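Local coordinates for hypothetical protein Atu2144 (Agrobacterium tumefaciens, PDB 2ODF) that is of unknown function but belongs to the N-formylglutamate amidohydrolase family and is probably a hydrolase related to zinc exopeptidases, at residues A[166-180]-A[215-227]. Sequence-based numbering, arbitrary orientation.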
loop_
_atom_site.group_PDB
_atom_site.type_symbol
_atom_site.label_atom_id
_atom_site.label_comp_id
_atom_site.label_asym_id
_atom_site.label_seq_id
_atom_site.Cartn_x
_atom_site.Cartn_y
_atom_site.Cartn_z
ATOM N N GLU A 166 -18.120 -1.174 30.848
ATOM C CA GLU A 166 -18.932 -2.267 31.357
ATOM C C GLU A 166 -19.308 -3.250 30.221
ATOM O O GLU A 166 -19.686 -4.395 30.497
ATOM C CB GLU A 166 -20.165 -1.728 32.102
ATOM C CG GLU A 166 -19.806 -1.010 33.442
ATOM C CD GLU A 166 -20.976 -0.226 34.029
ATOM O OE1 GLU A 166 -22.143 -0.671 33.903
ATOM O OE2 GLU A 166 -20.734 0.858 34.604
ATOM N N VAL A 167 -19.162 -2.826 28.957
ATOM C CA VAL A 167 -19.399 -3.739 27.815
ATOM C C VAL A 167 -18.367 -4.853 27.844
ATOM O O VAL A 167 -17.175 -4.617 28.125
ATOM C CB VAL A 167 -19.429 -3.034 26.417
ATOM C CG1 VAL A 167 -18.109 -2.254 26.119
ATOM C CG2 VAL A 167 -19.746 -4.037 25.314
ATOM N N GLU A 168 -18.843 -6.079 27.612
ATOM C CA GLU A 168 -17.999 -7.257 27.736
ATOM C C GLU A 168 -17.701 -7.855 26.364
ATOM O O GLU A 168 -16.571 -8.192 26.074
ATOM C CB GLU A 168 -18.624 -8.285 28.686
ATOM C CG GLU A 168 -18.477 -7.855 30.123
ATOM C CD GLU A 168 -19.237 -8.760 31.120
ATOM O OE1 GLU A 168 -20.349 -9.193 30.801
ATOM O OE2 GLU A 168 -18.694 -8.999 32.229
ATOM N N ILE A 169 -18.739 -7.941 25.545
ATOM C CA ILE A 169 -18.647 -8.376 24.171
ATOM C C ILE A 169 -19.298 -7.293 23.321
ATOM O O ILE A 169 -20.478 -6.990 23.492
ATOM C CB ILE A 169 -19.399 -9.703 23.929
ATOM C CG1 ILE A 169 -18.884 -10.809 24.829
ATOM C CG2 ILE A 169 -19.310 -10.145 22.429
ATOM C CD1 ILE A 169 -17.553 -11.419 24.418
ATOM N N GLY A 170 -18.533 -6.743 22.367
ATOM C CA GLY A 170 -19.092 -5.926 21.311
ATOM C C GLY A 170 -19.304 -6.710 20.026
ATOM O O GLY A 170 -18.436 -7.497 19.610
ATOM N N ILE A 171 -20.467 -6.496 19.419
ATOM C CA ILE A 171 -20.849 -7.085 18.142
ATOM C C ILE A 171 -20.793 -5.920 17.136
ATOM O O ILE A 171 -21.668 -5.059 17.091
ATOM C CB ILE A 171 -22.256 -7.759 18.194
ATOM C CG1 ILE A 171 -22.299 -8.825 19.291
ATOM C CG2 ILE A 171 -22.656 -8.325 16.794
ATOM C CD1 ILE A 171 -21.350 -10.017 19.078
ATOM N N LEU A 172 -19.734 -5.892 16.343
ATOM C CA LEU A 172 -19.471 -4.755 15.461
ATOM C C LEU A 172 -19.811 -5.078 14.007
ATOM O O LEU A 172 -19.651 -6.213 13.534
ATOM C CB LEU A 172 -18.026 -4.303 15.592
ATOM C CG LEU A 172 -17.723 -3.354 16.756
ATOM C CD1 LEU A 172 -18.139 -3.937 18.089
ATOM C CD2 LEU A 172 -16.258 -3.059 16.752
ATOM N N HIS A 173 -20.295 -4.076 13.292
ATOM C CA HIS A 173 -20.675 -4.280 11.907
ATOM C C HIS A 173 -20.668 -2.952 11.192
ATOM O O HIS A 173 -20.697 -1.910 11.829
ATOM C CB HIS A 173 -22.046 -4.950 11.823
ATOM C CG HIS A 173 -23.159 -4.113 12.366
ATOM N ND1 HIS A 173 -23.804 -3.159 11.609
ATOM C CD2 HIS A 173 -23.748 -4.090 13.586
ATOM C CE1 HIS A 173 -24.731 -2.568 12.343
ATOM N NE2 HIS A 173 -24.724 -3.125 13.545
ATOM N N ASP A 174 -20.597 -3.015 9.865
ATOM C CA ASP A 174 -20.679 -1.851 8.991
ATOM C C ASP A 174 -22.082 -1.854 8.342
ATOM O O ASP A 174 -23.084 -2.177 9.013
ATOM C CB ASP A 174 -19.517 -1.906 7.983
ATOM C CG ASP A 174 -19.211 -0.534 7.364
ATOM O OD1 ASP A 174 -19.958 -0.094 6.457
ATOM O OD2 ASP A 174 -18.235 0.102 7.805
ATOM N N ASN A 175 -22.171 -1.561 7.049
ATOM C CA ASN A 175 -23.472 -1.385 6.387
ATOM C C ASN A 175 -24.271 -2.673 6.170
ATOM O O ASN A 175 -25.414 -2.632 5.670
ATOM C CB ASN A 175 -23.318 -0.568 5.078
ATOM C CG ASN A 175 -22.524 -1.293 3.955
ATOM O OD1 ASN A 175 -22.496 -2.542 3.854
ATOM N ND2 ASN A 175 -21.906 -0.483 3.066
ATOM N N ASP A 176 -23.674 -3.815 6.526
ATOM C CA ASP A 176 -24.353 -5.079 6.549
ATOM C C ASP A 176 -24.497 -5.562 7.983
ATOM O O ASP A 176 -23.509 -6.007 8.610
ATOM C CB ASP A 176 -23.573 -6.085 5.716
ATOM C CG ASP A 176 -24.154 -7.486 5.773
ATOM O OD1 ASP A 176 -25.261 -7.720 6.315
ATOM O OD2 ASP A 176 -23.468 -8.368 5.245
ATOM N N SER A 177 -25.719 -5.508 8.496
ATOM C CA SER A 177 -25.979 -5.884 9.899
ATOM C C SER A 177 -26.544 -7.287 10.119
ATOM O O SER A 177 -26.958 -7.602 11.232
ATOM C CB SER A 177 -26.970 -4.875 10.519
ATOM O OG SER A 177 -28.242 -5.004 9.893
ATOM N N ARG A 178 -26.585 -8.114 9.079
ATOM C CA ARG A 178 -27.376 -9.341 9.129
ATOM C C ARG A 178 -26.874 -10.289 10.230
ATOM O O ARG A 178 -27.639 -10.707 11.093
ATOM C CB ARG A 178 -27.382 -10.074 7.775
ATOM C CG ARG A 178 -28.111 -9.359 6.634
ATOM C CD ARG A 178 -27.872 -10.070 5.293
ATOM N NE ARG A 178 -26.463 -9.981 4.882
ATOM C CZ ARG A 178 -25.883 -10.733 3.959
ATOM N NH1 ARG A 178 -26.558 -11.676 3.325
ATOM N NH2 ARG A 178 -24.597 -10.571 3.687
ATOM N N LEU A 179 -25.604 -10.654 10.181
ATOM C CA LEU A 179 -25.053 -11.533 11.222
ATOM C C LEU A 179 -25.082 -10.872 12.587
ATOM O O LEU A 179 -25.439 -11.504 13.578
ATOM C CB LEU A 179 -23.640 -11.999 10.882
ATOM C CG LEU A 179 -22.979 -13.002 11.856
ATOM C CD1 LEU A 179 -23.880 -14.172 12.239
ATOM C CD2 LEU A 179 -21.639 -13.513 11.251
ATOM N N ALA A 180 -24.723 -9.596 12.646
ATOM C CA ALA A 180 -24.703 -8.871 13.900
ATOM C C ALA A 180 -26.084 -8.896 14.559
ATOM O O ALA A 180 -26.201 -9.149 15.753
ATOM C CB ALA A 180 -24.247 -7.401 13.678
ATOM N N LEU A 215 -17.966 -6.701 2.582
ATOM C CA LEU A 215 -19.012 -5.882 1.946
ATOM C C LEU A 215 -18.982 -5.957 0.402
ATOM O O LEU A 215 -20.034 -6.075 -0.234
ATOM C CB LEU A 215 -18.910 -4.437 2.434
ATOM C CG LEU A 215 -18.981 -4.155 3.950
ATOM C CD1 LEU A 215 -19.063 -2.648 4.199
ATOM C CD2 LEU A 215 -20.121 -4.941 4.636
ATOM N N PRO A 216 -17.781 -5.907 -0.209
ATOM C CA PRO A 216 -17.760 -5.898 -1.679
ATOM C C PRO A 216 -18.287 -7.171 -2.313
ATOM O O PRO A 216 -18.655 -7.141 -3.475
ATOM C CB PRO A 216 -16.270 -5.666 -2.029
ATOM C CG PRO A 216 -15.606 -5.257 -0.755
ATOM C CD PRO A 216 -16.425 -5.840 0.357
ATOM N N ASP A 217 -18.352 -8.275 -1.552
ATOM C CA ASP A 217 -18.841 -9.528 -2.065
ATOM C C ASP A 217 -20.155 -9.978 -1.402
ATOM O O ASP A 217 -20.576 -11.091 -1.614
ATOM C CB ASP A 217 -17.759 -10.620 -1.907
ATOM C CG ASP A 217 -16.732 -10.625 -3.062
ATOM O OD1 ASP A 217 -17.096 -10.351 -4.232
ATOM O OD2 ASP A 217 -15.564 -10.944 -2.815
ATOM N N GLY A 218 -20.774 -9.133 -0.583
ATOM C CA GLY A 218 -22.076 -9.444 0.024
ATOM C C GLY A 218 -22.062 -10.532 1.074
ATOM O O GLY A 218 -23.085 -11.174 1.362
ATOM N N LEU A 219 -20.887 -10.742 1.668
ATOM C CA LEU A 219 -20.672 -11.848 2.570
ATOM C C LEU A 219 -21.150 -11.496 3.979
ATOM O O LEU A 219 -20.968 -10.359 4.446
ATOM C CB LEU A 219 -19.165 -12.171 2.629
ATOM C CG LEU A 219 -18.420 -12.482 1.343
ATOM C CD1 LEU A 219 -16.911 -12.735 1.610
ATOM C CD2 LEU A 219 -19.024 -13.652 0.602
ATOM N N LEU A 220 -21.742 -12.477 4.655
ATOM C CA LEU A 220 -22.072 -12.319 6.052
ATOM C C LEU A 220 -20.776 -12.017 6.797
ATOM O O LEU A 220 -19.697 -12.544 6.469
ATOM C CB LEU A 220 -22.724 -13.590 6.614
ATOM C CG LEU A 220 -24.129 -13.990 6.127
ATOM C CD1 LEU A 220 -24.537 -15.400 6.597
ATOM C CD2 LEU A 220 -25.164 -12.965 6.577
ATOM N N ASN A 221 -20.872 -11.179 7.811
ATOM C CA ASN A 221 -19.684 -10.764 8.502
ATOM C C ASN A 221 -19.964 -10.149 9.840
ATOM O O ASN A 221 -21.027 -9.627 10.082
ATOM C CB ASN A 221 -18.910 -9.760 7.635
ATOM C CG ASN A 221 -19.684 -8.508 7.365
ATOM O OD1 ASN A 221 -20.583 -8.467 6.484
ATOM N ND2 ASN A 221 -19.342 -7.463 8.089
ATOM N N VAL A 222 -18.972 -10.188 10.699
ATOM C CA VAL A 222 -19.067 -9.506 11.971
ATOM C C VAL A 222 -17.664 -9.305 12.523
ATOM O O VAL A 222 -16.734 -10.041 12.230
ATOM C CB VAL A 222 -19.941 -10.325 12.990
ATOM C CG1 VAL A 222 -19.170 -11.616 13.464
ATOM C CG2 VAL A 222 -20.345 -9.482 14.177
ATOM N N MET A 223 -17.535 -8.303 13.362
ATOM C CA MET A 223 -16.312 -8.069 14.098
ATOM C C MET A 223 -16.666 -8.225 15.558
ATOM O O MET A 223 -17.624 -7.635 16.027
ATOM C CB MET A 223 -15.818 -6.657 13.765
ATOM C CG MET A 223 -14.702 -6.077 14.618
ATOM S SD MET A 223 -14.046 -4.486 14.008
ATOM C CE MET A 223 -13.066 -4.133 15.393
ATOM N N ILE A 224 -15.914 -9.072 16.251
ATOM C CA ILE A 224 -16.165 -9.392 17.632
ATOM C C ILE A 224 -15.075 -8.751 18.507
ATOM O O ILE A 224 -13.886 -8.989 18.315
ATOM C CB ILE A 224 -16.200 -10.958 17.868
ATOM C CG1 ILE A 224 -17.327 -11.595 17.089
ATOM C CG2 ILE A 224 -16.394 -11.289 19.328
ATOM C CD1 ILE A 224 -17.261 -13.045 17.047
ATOM N N GLU A 225 -15.516 -7.965 19.473
ATOM C CA GLU A 225 -14.671 -7.341 20.474
ATOM C C GLU A 225 -14.916 -8.022 21.828
ATOM O O GLU A 225 -16.059 -8.167 22.244
ATOM C CB GLU A 225 -15.047 -5.867 20.585
ATOM C CG GLU A 225 -14.415 -4.979 19.560
ATOM C CD GLU A 225 -12.994 -4.629 19.854
ATOM O OE1 GLU A 225 -12.329 -5.310 20.645
ATOM O OE2 GLU A 225 -12.516 -3.665 19.246
ATOM N N ILE A 226 -13.841 -8.424 22.498
ATOM C CA ILE A 226 -13.901 -9.064 23.806
ATOM C C ILE A 226 -13.079 -8.248 24.785
ATOM O O ILE A 226 -11.894 -7.987 24.542
ATOM C CB ILE A 226 -13.322 -10.469 23.723
ATOM C CG1 ILE A 226 -13.993 -11.268 22.605
ATOM C CG2 ILE A 226 -13.406 -11.192 25.075
ATOM C CD1 ILE A 226 -13.171 -12.459 22.183
ATOM N N ARG A 227 -13.656 -7.859 25.920
ATOM C CA ARG A 227 -12.884 -7.105 26.907
ATOM C C ARG A 227 -11.747 -7.996 27.432
ATOM O O ARG A 227 -11.978 -9.149 27.809
ATOM C CB ARG A 227 -13.789 -6.580 28.023
ATOM C CG ARG A 227 -13.225 -5.380 28.759
ATOM C CD ARG A 227 -14.158 -4.927 29.875
ATOM N NE ARG A 227 -14.272 -5.964 30.910
ATOM C CZ ARG A 227 -15.308 -6.131 31.736
ATOM N NH1 ARG A 227 -16.364 -5.339 31.697
ATOM N NH2 ARG A 227 -15.271 -7.120 32.615
HETATM O O HOH W 1 -18.136 -6.770 33.791
HETATM O O HOH W 2 -23.267 -8.067 10.375
HETATM O O HOH W 3 -25.048 -12.977 1.252
HETATM O O HOH W 4 -23.634 -9.824 7.983
#
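Arg178 folds back at its third side-chain torsion (chi3 -66°), which sets its guanidinium with one face against Leu220 and an edge toward Gly218. Leu220 CD2 sits over the centre of that plane, 3.5 Å from Arg178 CZ. At the edge, Arg178 NH2 gives a bent bond to Gly218 O (2.8 Å), coming from above the carbonyl plane. The same group grips Asp176 side-on: Arg178 NE goes to OD1 and NH2 to OD2, a salt bridge that fixes its rotation. Asp176 OD1 also takes the backbone N of Arg178, from the other face of the carboxylate, closing an Asx turn. One water ties Asp176 O, Ala180 N and Asn221 O together.

Beyond this turn, residues 169-172 and 220-227 run antiparallel. Gly170 and Glu225 form one hydrogen-bonded pair, Leu172 and Met223 the next; Leu172 N to Met223 O measures 2.8 Å. Leu172 CD2 meets Met223 CE at 3.6 Å on the Glu225 side of the sheet. On the other side, Ile171 CG2 touches Val222 CG2 (3.7 Å). Val222 CG1 meets Leu179 CD2 at 3.8 Å. At the far end, Glu168 CG lies over the Arg227 guanidinium. A water bridges Glu168 OE2 and Arg227 NH1. Glu168 OE1 accepts from the backbone N of Thr193, and Arg227 NE forms a salt bridge with Asp229.

Within the seven-stranded mixed sheet, strand 220-227 lies between 149-156 and 169-172, and 194-196 follows at one edge of the sheet within this chain. Met223 and Glu225 touch strand 149-156. Ile171, Val222 and Ile224 pack on helix 178-186, and Leu179, Ile224 and Ile226 on helix 234-256.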